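Protein-tyrosine-phosphatase (Vibrio vulnificus, PDB 7DHF) probably hydrolyses phosphotyrosine in proteins to tyrosine and inorganic phosphate, as a low-molecular-weight protein tyrosine phosphatase. Local coordinates at residues T21-L26 against V35-I40; G14-S19 against S45-K50; D53-E58 against E129-A134; Q71-Q74 against A78-S81; M109-W114 against Q136-A141. The protein carries 1 engineered substitution. One frame throughout, in Å; residues are numbered along the deposited sequence.

Contact 1 (T21-L26 against V35-I40); sequences TGERVL and VASAGI
The carboxylate of E23 is approached in two quite different ways: S37 OG meets OE1 nearly along its C-O axis, whereas R24 NE reaches OE2 from above the plane, 57° out of it. For the arginine the relation is flat, OE2 lying in the guanidinium plane at its edge. The setting is a beta-alpha-beta crossover in which helix 18-29 runs almost antiparallel to strand 34-39, 174° between the short segment axes. In E23 a chi1 of 173° and an extended chain carry the acid out across the strand, so that CG comes close to V35 O and A36 CA and OE1 reaches S37. S37 OG donates to E23 OE1 at 2.7 Å and is also bonded to N15 ND2, so one serine ties helix, strand and phosphate-binding loop together. Water 1 receives the S37 N-H at 3.0 Å and bonds to E23 OE1; water 2 joins E23 OE2 to V35 O. With the salt bridge from R24 NE to E23 OE2, 3.0 Å, the carboxylate is gripped at both oxygens, which would favour its ionised form. R24 itself is anchored by D66 O and E68 O. Beneath this polar layer V35 CG1 sits 3.5 Å from E23 O and 4.2 Å from L26 CD2.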
# COMPACT_ATOMS: atom_id res chain seq x y z
N THR A 21 -1.89 -3.60 -4.07
CA THR A 21 -2.23 -2.89 -5.29
C THR A 21 -1.39 -1.63 -5.43
O THR A 21 -0.79 -1.38 -6.48
CB THR A 21 -3.73 -2.55 -5.30
OG1 THR A 21 -4.50 -3.76 -5.27
CG2 THR A 21 -4.10 -1.76 -6.56
N GLY A 22 -1.32 -0.82 -4.37
CA GLY A 22 -0.51 0.38 -4.41
C GLY A 22 0.96 0.08 -4.64
O GLY A 22 1.64 0.80 -5.37
N GLU A 23 1.47 -0.99 -4.02
CA GLU A 23 2.85 -1.42 -4.27
C GLU A 23 3.10 -1.60 -5.76
O GLU A 23 4.06 -1.07 -6.32
CB GLU A 23 3.13 -2.72 -3.53
CG GLU A 23 4.49 -3.36 -3.86
CD GLU A 23 4.59 -4.81 -3.45
OE1 GLU A 23 4.07 -5.17 -2.37
OE2 GLU A 23 5.18 -5.60 -4.21
N ARG A 24 2.25 -2.39 -6.42
CA ARG A 24 2.51 -2.78 -7.80
C ARG A 24 2.21 -1.65 -8.78
O ARG A 24 2.91 -1.49 -9.78
CB ARG A 24 1.73 -4.04 -8.15
CG ARG A 24 2.08 -5.24 -7.27
CD ARG A 24 3.53 -5.68 -7.43
NE ARG A 24 3.85 -6.82 -6.57
CZ ARG A 24 3.62 -8.10 -6.88
NH1 ARG A 24 3.07 -8.42 -8.05
NH2 ARG A 24 3.94 -9.05 -6.02
N VAL A 25 1.17 -0.85 -8.51
CA VAL A 25 0.91 0.33 -9.34
C VAL A 25 2.09 1.28 -9.27
O VAL A 25 2.59 1.75 -10.30
CB VAL A 25 -0.41 1.01 -8.92
CG1 VAL A 25 -0.57 2.35 -9.64
CG2 VAL A 25 -1.59 0.10 -9.21
N LEU A 26 2.57 1.58 -8.06
CA LEU A 26 3.69 2.48 -7.91
C LEU A 26 4.97 1.89 -8.51
O LEU A 26 5.76 2.61 -9.12
CB LEU A 26 3.89 2.82 -6.43
CG LEU A 26 4.72 4.06 -6.10
CD1 LEU A 26 4.08 5.32 -6.67
CD2 LEU A 26 4.89 4.19 -4.59
N VAL A 35 9.75 -0.92 -4.42
CA VAL A 35 8.48 -0.73 -3.73
C VAL A 35 8.05 -2.07 -3.15
O VAL A 35 8.07 -3.09 -3.84
CB VAL A 35 7.39 -0.17 -4.66
CG1 VAL A 35 6.19 0.29 -3.84
CG2 VAL A 35 7.94 0.98 -5.50
N ALA A 36 7.67 -2.06 -1.87
CA ALA A 36 7.12 -3.22 -1.18
C ALA A 36 5.89 -2.76 -0.41
O ALA A 36 5.49 -1.60 -0.48
CB ALA A 36 8.16 -3.85 -0.25
N SER A 37 5.27 -3.68 0.33
CA SER A 37 4.10 -3.33 1.12
C SER A 37 4.02 -4.20 2.36
O SER A 37 4.64 -5.26 2.44
CB SER A 37 2.81 -3.41 0.31
OG SER A 37 2.60 -4.72 -0.21
N ALA A 38 3.23 -3.74 3.33
CA ALA A 38 3.04 -4.48 4.57
C ALA A 38 1.74 -4.04 5.22
O ALA A 38 1.17 -3.00 4.88
CB ALA A 38 4.21 -4.26 5.54
N GLY A 39 1.29 -4.84 6.18
CA GLY A 39 0.04 -4.58 6.87
C GLY A 39 0.21 -4.44 8.37
O GLY A 39 0.90 -5.24 9.01
N ILE A 40 -0.44 -3.42 8.94
CA ILE A 40 -0.35 -3.16 10.38
C ILE A 40 -0.91 -4.32 11.19
O ILE A 40 -0.48 -4.57 12.32
CB ILE A 40 -1.06 -1.83 10.70
CG1 ILE A 40 -0.28 -0.66 10.11
CG2 ILE A 40 -1.24 -1.66 12.21
CD1 ILE A 40 -1.08 0.61 10.00
O HOH W 1 5.72 -6.50 -0.50
O HOH W 2 6.80 -4.32 -6.21

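Contact 2 (G14-S19 against S45-K50). With PO4 (phosphate ion), chain E.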
# COMPACT_ATOMS: atom_id res chain seq x y z
N GLY A 14 -4.37 -5.24 6.17
CA GLY A 14 -4.26 -6.67 5.93
C GLY A 14 -3.15 -7.05 4.96
O GLY A 14 -2.71 -8.20 4.94
N ASN A 15 -2.71 -6.09 4.16
CA ASN A 15 -1.71 -6.33 3.12
C ASN A 15 -2.20 -7.37 2.11
O ASN A 15 -1.42 -8.18 1.60
CB ASN A 15 -0.34 -6.68 3.70
CG ASN A 15 0.80 -6.54 2.70
OD1 ASN A 15 1.75 -7.32 2.72
ND2 ASN A 15 0.73 -5.53 1.83
N ILE A 16 -3.49 -7.33 1.80
CA ILE A 16 -4.06 -8.19 0.76
C ILE A 16 -4.85 -7.43 -0.30
O ILE A 16 -5.08 -7.98 -1.39
CB ILE A 16 -4.93 -9.33 1.35
CG1 ILE A 16 -6.04 -8.76 2.25
CG2 ILE A 16 -4.06 -10.32 2.11
CD1 ILE A 16 -7.12 -9.76 2.60
N CYS A 17 -5.28 -6.19 -0.06
CA CYS A 17 -6.09 -5.45 -1.03
C CYS A 17 -5.41 -4.17 -1.48
O CYS A 17 -4.79 -4.14 -2.55
CB CYS A 17 -7.48 -5.16 -0.45
SG CYS A 17 -8.51 -6.63 -0.21
N ARG A 18 -5.51 -3.10 -0.69
CA ARG A 18 -5.02 -1.79 -1.12
C ARG A 18 -3.50 -1.76 -1.19
O ARG A 18 -2.92 -1.25 -2.16
CB ARG A 18 -5.50 -0.70 -0.17
CG ARG A 18 -6.99 -0.48 -0.14
CD ARG A 18 -7.37 0.30 1.10
NE ARG A 18 -7.10 -0.48 2.30
CZ ARG A 18 -7.29 -0.05 3.54
NH1 ARG A 18 -7.76 1.18 3.75
NH2 ARG A 18 -7.01 -0.84 4.57
N SER A 19 -2.83 -2.25 -0.15
CA SER A 19 -1.39 -2.03 -0.08
C SER A 19 -0.63 -2.84 -1.13
O SER A 19 0.32 -2.31 -1.72
CB SER A 19 -0.85 -2.21 1.34
OG SER A 19 -1.23 -3.43 1.93
N SER A 45 -4.66 -10.71 11.75
CA SER A 45 -5.71 -11.10 10.82
C SER A 45 -5.51 -12.50 10.25
O SER A 45 -6.35 -12.96 9.47
CB SER A 45 -5.80 -10.09 9.68
OG SER A 45 -6.06 -8.78 10.18
N ARG A 46 -4.41 -13.18 10.61
CA ARG A 46 -4.11 -14.52 10.11
C ARG A 46 -3.86 -14.51 8.61
O ARG A 46 -4.13 -15.50 7.92
CB ARG A 46 -5.20 -15.52 10.48
CG ARG A 46 -5.48 -15.60 11.98
CD ARG A 46 -6.66 -16.51 12.30
NE ARG A 46 -7.89 -16.08 11.65
CZ ARG A 46 -8.65 -15.07 12.06
NH1 ARG A 46 -9.75 -14.76 11.40
NH2 ARG A 46 -8.32 -14.38 13.14
N LEU A 47 -3.31 -13.41 8.09
CA LEU A 47 -3.12 -13.24 6.66
C LEU A 47 -1.68 -13.40 6.19
O LEU A 47 -1.45 -13.39 4.97
CB LEU A 47 -3.64 -11.86 6.22
CG LEU A 47 -5.16 -11.66 6.31
CD1 LEU A 47 -5.53 -10.22 6.02
CD2 LEU A 47 -5.90 -12.60 5.37
N ILE A 48 -0.70 -13.54 7.09
CA ILE A 48 0.69 -13.61 6.65
C ILE A 48 0.87 -14.74 5.65
O ILE A 48 0.45 -15.88 5.89
CB ILE A 48 1.64 -13.76 7.85
CG1 ILE A 48 1.63 -12.48 8.69
CG2 ILE A 48 3.06 -14.10 7.38
CD1 ILE A 48 2.56 -12.50 9.89
N GLY A 49 1.50 -14.43 4.52
CA GLY A 49 1.73 -15.39 3.47
C GLY A 49 0.64 -15.45 2.43
O GLY A 49 0.86 -16.02 1.35
N LYS A 50 -0.53 -14.87 2.70
CA LYS A 50 -1.64 -14.98 1.78
C LYS A 50 -1.39 -14.14 0.53
O LYS A 50 -0.72 -13.10 0.59
CB LYS A 50 -2.93 -14.52 2.45
CG LYS A 50 -3.45 -15.47 3.51
CD LYS A 50 -4.12 -16.69 2.90
CE LYS A 50 -4.60 -17.68 3.95
NZ LYS A 50 -3.48 -18.36 4.64
P PO4 E . -5.19 -3.78 2.84
O1 PO4 E . -5.52 -5.26 2.77
O2 PO4 E . -6.15 -3.05 1.94
O3 PO4 E . -3.77 -3.61 2.35
O4 PO4 E . -5.34 -3.31 4.27
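L47 CD1 makes the closest contacts of loop 45-50 with the phosphate-binding loop 14-19, lying 3.6 Å from G14 O and 3.8 Å from I16 CD1. The side chains of L47 and I16 cross at about a right angle, a chi1 of 56° turning the CG1-CD1 branch of I16 toward the leucine. The inner side is tightly bonded. The phosphate ion fills the P-loop characteristic of protein tyrosine phosphatases: I16 N and C17 N share O1, R18 N holds O2 at 2.7 Å, and G14 N binds O4. R18 adds NE to O2, almost straight at 178°, and NH2 to O4, its guanidinium edge facing the ion. S19 OG donates to O3 at 2.6 Å and itself receives N15 ND2, which fixes its rotation. R18 is the predicted active-site arginine, next to the engineered A12. The outer side is loose: the type II turn from L47 to K50 is largely exposed, and K50 CB only skims I16 CG2 at 4.4 Å before its chain leads away. The P-loop itself runs from strand 7-12 into helix 18-29, with C17 at the N-cap; F131 of helix 128-146 touches C17, and D53, just before helix 54-61, bonds by its backbone to I16.

Contact 3 (D53-E58 against E129-A134); sequences DAMAIE and EAFVHA
With chi1 at -75°, F131 points its ring from helix 128-146 at helix 54-61, and a chi1 of -168° lets the CG of M55 follow CB over one face of that ring. The motif is a helix N-terminus, the first turn of helix 54-61, packed on the side of a long helix, with one aromatic ring as the wedge between them. M55 CB stands over the centre of the F131 face in a CH-pi contact, 3.9 Å from the centroid and 7° off the ring normal, and M55 CG lies 3.7 Å from F131 CD2. The sulfur of M55 then turns away, because the chain bends at chi2 and chi3. A56 completes the apolar side, its CB lying 3.9 Å from F131 CD1. D53 is the N-cap: D53 OD2 accepts from M55 N at 2.8 Å, forming an Asx turn that pins the carboxylate beside the ring. Its plane is tilted only modestly against that of F131. The junction lies near the predicted proton donor D122, whose side chain is about 6 Å from that of F131. The capping oxygen D53 OD2 lies 3.5 Å from F131 CZ, approaching the ring obliquely.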
# COMPACT_ATOMS: atom_id res chain seq x y z
N ASP A 53 -5.88 -10.35 -2.64
CA ASP A 53 -7.26 -10.75 -2.87
C ASP A 53 -7.51 -10.94 -4.37
O ASP A 53 -7.06 -10.15 -5.19
CB ASP A 53 -8.18 -9.65 -2.33
CG ASP A 53 -9.64 -10.01 -2.42
OD1 ASP A 53 -10.22 -10.38 -1.38
OD2 ASP A 53 -10.20 -9.92 -3.53
N ALA A 54 -8.23 -12.01 -4.70
CA ALA A 54 -8.42 -12.37 -6.11
C ALA A 54 -9.04 -11.23 -6.90
O ALA A 54 -8.69 -11.02 -8.07
CB ALA A 54 -9.28 -13.63 -6.22
N MET A 55 -9.98 -10.50 -6.30
CA MET A 55 -10.61 -9.41 -7.04
C MET A 55 -9.67 -8.22 -7.19
O MET A 55 -9.72 -7.51 -8.20
CB MET A 55 -11.90 -8.98 -6.35
CG MET A 55 -12.77 -8.06 -7.20
SD MET A 55 -13.31 -8.85 -8.74
CE MET A 55 -14.56 -9.99 -8.12
N ALA A 56 -8.80 -7.98 -6.20
CA ALA A 56 -7.76 -6.97 -6.36
C ALA A 56 -6.82 -7.33 -7.50
O ALA A 56 -6.45 -6.46 -8.31
CB ALA A 56 -6.99 -6.79 -5.06
N ILE A 57 -6.44 -8.60 -7.60
CA ILE A 57 -5.58 -9.03 -8.71
C ILE A 57 -6.29 -8.81 -10.04
O ILE A 57 -5.70 -8.31 -11.00
CB ILE A 57 -5.17 -10.51 -8.52
CG1 ILE A 57 -4.38 -10.69 -7.22
CG2 ILE A 57 -4.36 -10.99 -9.72
CD1 ILE A 57 -4.00 -12.13 -6.91
N GLU A 58 -7.57 -9.18 -10.11
CA GLU A 58 -8.31 -9.09 -11.37
C GLU A 58 -8.44 -7.65 -11.83
O GLU A 58 -8.18 -7.33 -13.00
CB GLU A 58 -9.68 -9.73 -11.19
CG GLU A 58 -10.59 -9.69 -12.41
CD GLU A 58 -10.33 -10.86 -13.34
OE1 GLU A 58 -9.15 -11.25 -13.50
OE2 GLU A 58 -11.30 -11.40 -13.91
N GLU A 129 -17.21 -3.58 -7.50
CA GLU A 129 -17.33 -2.13 -7.56
C GLU A 129 -16.42 -1.45 -6.55
O GLU A 129 -15.79 -0.43 -6.86
CB GLU A 129 -18.78 -1.71 -7.30
CG GLU A 129 -19.73 -1.96 -8.45
CD GLU A 129 -21.08 -1.31 -8.23
OE1 GLU A 129 -21.15 -0.07 -8.23
OE2 GLU A 129 -22.08 -2.05 -8.04
N ALA A 130 -16.34 -1.99 -5.34
CA ALA A 130 -15.48 -1.40 -4.32
C ALA A 130 -14.01 -1.52 -4.70
O ALA A 130 -13.21 -0.62 -4.42
CB ALA A 130 -15.74 -2.06 -2.96
N PHE A 131 -13.64 -2.63 -5.34
CA PHE A 131 -12.26 -2.80 -5.79
C PHE A 131 -11.94 -1.86 -6.94
O PHE A 131 -10.81 -1.35 -7.04
CB PHE A 131 -12.01 -4.26 -6.17
CG PHE A 131 -11.88 -5.17 -4.98
CD1 PHE A 131 -10.63 -5.46 -4.45
CD2 PHE A 131 -13.00 -5.73 -4.39
CE1 PHE A 131 -10.50 -6.29 -3.36
CE2 PHE A 131 -12.88 -6.56 -3.29
CZ PHE A 131 -11.63 -6.84 -2.78
N VAL A 132 -12.91 -1.60 -7.82
CA VAL A 132 -12.71 -0.63 -8.89
C VAL A 132 -12.51 0.76 -8.32
O VAL A 132 -11.64 1.52 -8.78
CB VAL A 132 -13.87 -0.69 -9.90
CG1 VAL A 132 -13.78 0.44 -10.91
CG2 VAL A 132 -13.89 -2.04 -10.61
N HIS A 133 -13.30 1.13 -7.31
CA HIS A 133 -13.15 2.43 -6.67
C HIS A 133 -11.79 2.56 -6.00
O HIS A 133 -11.10 3.58 -6.15
CB HIS A 133 -14.27 2.63 -5.65
CG HIS A 133 -14.14 3.89 -4.85
ND1 HIS A 133 -14.28 5.15 -5.41
CD2 HIS A 133 -13.89 4.09 -3.53
CE1 HIS A 133 -14.12 6.06 -4.47
NE2 HIS A 133 -13.88 5.45 -3.32
N ALA A 134 -11.38 1.53 -5.26
CA ALA A 134 -10.07 1.56 -4.62
C ALA A 134 -8.96 1.68 -5.65
O ALA A 134 -8.03 2.48 -5.48
CB ALA A 134 -9.87 0.31 -3.76

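Contact 4 (Q71-Q74 against A78-S81)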
# COMPACT_ATOMS: atom_id res chain seq x y z
N GLN A 71 2.80 -11.86 -1.23
CA GLN A 71 2.64 -12.51 0.06
C GLN A 71 2.47 -11.44 1.12
O GLN A 71 3.36 -10.61 1.32
CB GLN A 71 3.86 -13.38 0.39
CG GLN A 71 4.05 -14.56 -0.54
CD GLN A 71 5.32 -15.33 -0.23
OE1 GLN A 71 6.41 -14.76 -0.23
NE2 GLN A 71 5.18 -16.62 0.05
N SER A 72 1.32 -11.45 1.80
CA SER A 72 1.07 -10.49 2.87
C SER A 72 2.12 -10.63 3.96
O SER A 72 2.50 -11.74 4.35
CB SER A 72 -0.32 -10.74 3.46
OG SER A 72 -0.52 -9.97 4.63
N GLN A 73 2.61 -9.49 4.46
CA GLN A 73 3.58 -9.48 5.55
C GLN A 73 3.19 -8.44 6.58
O GLN A 73 2.52 -7.45 6.28
CB GLN A 73 5.01 -9.23 5.05
CG GLN A 73 5.32 -7.78 4.70
CD GLN A 73 6.77 -7.60 4.28
OE1 GLN A 73 7.67 -8.22 4.84
NE2 GLN A 73 6.99 -6.76 3.28
N GLN A 74 3.66 -8.66 7.81
CA GLN A 74 3.35 -7.81 8.94
C GLN A 74 4.31 -6.63 9.02
O GLN A 74 5.52 -6.77 8.78
CB GLN A 74 3.46 -8.63 10.23
CG GLN A 74 3.38 -7.83 11.53
CD GLN A 74 2.03 -7.15 11.72
OE1 GLN A 74 0.99 -7.73 11.44
NE2 GLN A 74 2.06 -5.91 12.20
N ALA A 78 11.67 -3.28 12.44
CA ALA A 78 12.81 -3.67 11.61
C ALA A 78 12.50 -3.47 10.13
O ALA A 78 13.36 -3.00 9.37
CB ALA A 78 13.19 -5.12 11.89
N LEU A 79 11.29 -3.82 9.70
CA LEU A 79 10.92 -3.62 8.30
C LEU A 79 10.96 -2.14 7.94
O LEU A 79 11.48 -1.77 6.88
CB LEU A 79 9.54 -4.21 8.03
CG LEU A 79 9.10 -4.20 6.57
CD1 LEU A 79 9.94 -5.19 5.76
CD2 LEU A 79 7.62 -4.52 6.44
N CYS A 80 10.42 -1.28 8.80
CA CYS A 80 10.39 0.15 8.50
C CYS A 80 11.80 0.71 8.31
O CYS A 80 11.99 1.63 7.50
CB CYS A 80 9.68 0.91 9.63
SG CYS A 80 7.90 0.65 9.71
N SER A 81 12.79 0.17 9.03
CA SER A 81 14.15 0.68 8.91
C SER A 81 14.75 0.40 7.53
O SER A 81 15.76 1.02 7.18
CB SER A 81 15.04 0.07 9.99
OG SER A 81 15.22 -1.33 9.80
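Q73 and L79 approach from opposite directions, an amide end meeting the two methyls of a leucine. The site lies at the edge of the four-stranded parallel sheet of the alpha/beta low-molecular-weight phosphatase fold, where the loop before helix 77-80 runs beside the outermost strand 34-39. Q73 can be followed outward. From CB, a chi1 of 77° directs CG past the methyl of A38, and the chain stays extended beyond it. Q73 CD arrives 3.9 Å from L79 CD2. At the tip the two amide atoms differ in their partners. Q73 OE1 lies beside both leucine methyls, 3.9 Å from L79 CD1, while Q73 NE2, also 3.9 Å from L79 CD2, gives a hydrogen bond to S37 O. That bond gives the amide a polar anchor on the strand, while the leucine methyls cover it on this side. L79, at chi1 -173°, sends both methyls toward the loop, and it packs on A38 as well. The backbone is tethered too: Q73 N bonds to N15 OD1 of the phosphate-binding loop, and Q73 pairs with G39 of the strand. Q74 turns the other way, its amide bridging E43 N and I40 O. What Q74 brings to the leucine is its carbonyl, Q74 O lying 3.9 Å from L79 CD2.

Contact 5 (M109-W114 against Q136-A141)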
# COMPACT_ATOMS: atom_id res chain seq x y z
N MET A 109 4.00 9.12 5.20
CA MET A 109 3.14 10.08 4.52
C MET A 109 1.92 9.33 3.99
O MET A 109 1.82 8.11 4.09
CB MET A 109 3.92 10.78 3.41
CG MET A 109 5.21 11.43 3.90
SD MET A 109 6.19 12.21 2.61
CE MET A 109 7.68 12.63 3.51
N LEU A 110 0.97 10.08 3.43
CA LEU A 110 -0.32 9.53 3.02
C LEU A 110 -0.28 9.15 1.54
O LEU A 110 0.10 9.96 0.70
CB LEU A 110 -1.43 10.55 3.26
CG LEU A 110 -2.86 10.05 3.04
CD1 LEU A 110 -3.26 9.03 4.10
CD2 LEU A 110 -3.83 11.22 3.03
N PHE A 111 -0.71 7.93 1.23
CA PHE A 111 -0.74 7.50 -0.16
C PHE A 111 -1.55 8.48 -1.01
O PHE A 111 -1.12 8.87 -2.10
CB PHE A 111 -1.30 6.08 -0.28
CG PHE A 111 -0.94 5.41 -1.57
CD1 PHE A 111 0.17 4.58 -1.65
CD2 PHE A 111 -1.69 5.61 -2.72
CE1 PHE A 111 0.52 3.96 -2.83
CE2 PHE A 111 -1.35 4.99 -3.91
CZ PHE A 111 -0.24 4.17 -3.96
N GLY A 112 -2.71 8.90 -0.51
CA GLY A 112 -3.56 9.83 -1.25
C GLY A 112 -3.30 11.29 -0.96
O GLY A 112 -4.21 12.12 -1.07
N GLN A 113 -2.05 11.64 -0.62
CA GLN A 113 -1.76 13.04 -0.29
C GLN A 113 -2.16 13.98 -1.41
O GLN A 113 -2.69 15.07 -1.16
CB GLN A 113 -0.28 13.22 0.04
CG GLN A 113 0.09 14.70 0.16
CD GLN A 113 1.43 14.95 0.81
OE1 GLN A 113 2.16 14.03 1.18
NE2 GLN A 113 1.78 16.23 0.94
N TRP A 114 -1.92 13.59 -2.66
CA TRP A 114 -2.03 14.51 -3.78
C TRP A 114 -3.41 14.53 -4.42
O TRP A 114 -3.62 15.27 -5.39
CB TRP A 114 -0.96 14.17 -4.82
CG TRP A 114 0.39 14.15 -4.19
CD1 TRP A 114 1.21 13.07 -4.03
CD2 TRP A 114 1.06 15.26 -3.60
NE1 TRP A 114 2.36 13.45 -3.38
CE2 TRP A 114 2.30 14.79 -3.11
CE3 TRP A 114 0.75 16.62 -3.45
CZ2 TRP A 114 3.21 15.63 -2.48
CZ3 TRP A 114 1.66 17.44 -2.83
CH2 TRP A 114 2.88 16.95 -2.35
N GLN A 136 -9.09 2.97 -8.63
CA GLN A 136 -9.11 4.31 -9.22
C GLN A 136 -8.36 5.31 -8.34
O GLN A 136 -7.51 6.06 -8.82
CB GLN A 136 -10.56 4.77 -9.42
CG GLN A 136 -10.69 6.14 -10.07
CD GLN A 136 -10.20 6.16 -11.50
OE1 GLN A 136 -10.30 5.16 -12.21
NE2 GLN A 136 -9.66 7.29 -11.93
N LEU A 137 -8.68 5.33 -7.04
CA LEU A 137 -8.00 6.25 -6.14
C LEU A 137 -6.51 5.93 -6.05
O LEU A 137 -5.68 6.84 -6.05
CB LEU A 137 -8.64 6.21 -4.75
CG LEU A 137 -10.09 6.70 -4.66
CD1 LEU A 137 -10.61 6.52 -3.24
CD2 LEU A 137 -10.21 8.16 -5.09
N ILE A 138 -6.16 4.65 -5.95
CA ILE A 138 -4.76 4.26 -5.88
C ILE A 138 -4.02 4.71 -7.13
O ILE A 138 -2.91 5.25 -7.06
CB ILE A 138 -4.64 2.75 -5.63
CG1 ILE A 138 -5.12 2.41 -4.22
CG2 ILE A 138 -3.20 2.27 -5.85
CD1 ILE A 138 -5.27 0.92 -3.96
N ASP A 139 -4.64 4.51 -8.30
CA ASP A 139 -4.02 4.90 -9.56
C ASP A 139 -3.79 6.40 -9.62
O ASP A 139 -2.67 6.86 -9.89
CB ASP A 139 -4.93 4.44 -10.71
CG ASP A 139 -4.30 4.61 -12.07
OD1 ASP A 139 -3.06 4.80 -12.15
OD2 ASP A 139 -5.04 4.54 -13.07
N GLU A 140 -4.83 7.19 -9.36
CA GLU A 140 -4.68 8.64 -9.37
C GLU A 140 -3.63 9.09 -8.36
O GLU A 140 -2.79 9.96 -8.67
CB GLU A 140 -6.02 9.30 -9.03
CG GLU A 140 -7.10 9.11 -10.07
CD GLU A 140 -8.40 9.81 -9.70
OE1 GLU A 140 -8.34 10.82 -8.97
OE2 GLU A 140 -9.48 9.34 -10.13
N ALA A 141 -3.66 8.53 -7.16
CA ALA A 141 -2.72 8.93 -6.12
C ALA A 141 -1.29 8.55 -6.48
O ALA A 141 -0.35 9.32 -6.25
CB ALA A 141 -3.12 8.27 -4.80
O HOH W 3 -1.37 10.97 -3.89
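This is a buried contact between a turn and a helix, where the chain leaving edge strand 108-110 turns against the C-terminal helix 128-146 and F111 and A141 meet. The type I turn from L110 to Q113 brings G112 close, its CA only 3.9 Å from A141 CB. Small residues allow this approach, with 5.0 Å between the CA atoms of G112 and A141. A141 CB is the helix atom that touches the turn most closely, 3.4 Å from F111 O and 3.7 Å from F111 CD2. In F111 a chi1 of -160° swings the ring away from the backbone N and carries it across the helix to I138. There it offers an edge: I138 O lies in the ring plane, 3.5 Å from F111 CE2, and I138 CG2 packs against the same carbon at 3.8 Å, the two side chains crossing at about a right angle. Polar groups of the backbone are joined by one water bridge, water 3, which donates to F111 O at 2.8 Å and to A141 O while accepting from W114 N. Further out, Q113 CG covers the centre of one face of W114, whose ring also meets W145 edge-to-face. Facing inward, I138 touches R18, the predicted active-site arginine. A C-terminal helix packed against the turn after the edge strand and against helix 18-29 belongs to the alpha/beta fold of low-molecular-weight phosphatases, here with strand order 2-1-3-4.

How the contacts relate
Contacts 1 and 5 are buried and reach the same parallel sheet, yet differ in chemistry: contact 1 is built on a charged, hydrated carboxylate, contact 5 on hydrocarbon with a single bridging water. They touch where G22 meets I138 and F111. Contacts 2 and 3 are partly buried; contact 2 sets a leucine against the loop that gathers N-H groups round an anion, contact 3 places one ring against a capped helix start. Contact 4 lies at the surface, about 23 Å from contact 3 between centres. Helix 18-29 serves contacts 1 and 2, helix 128-146 contacts 3 and 5, while N15, through S37 and Q73, connects contacts 1, 2 and 4.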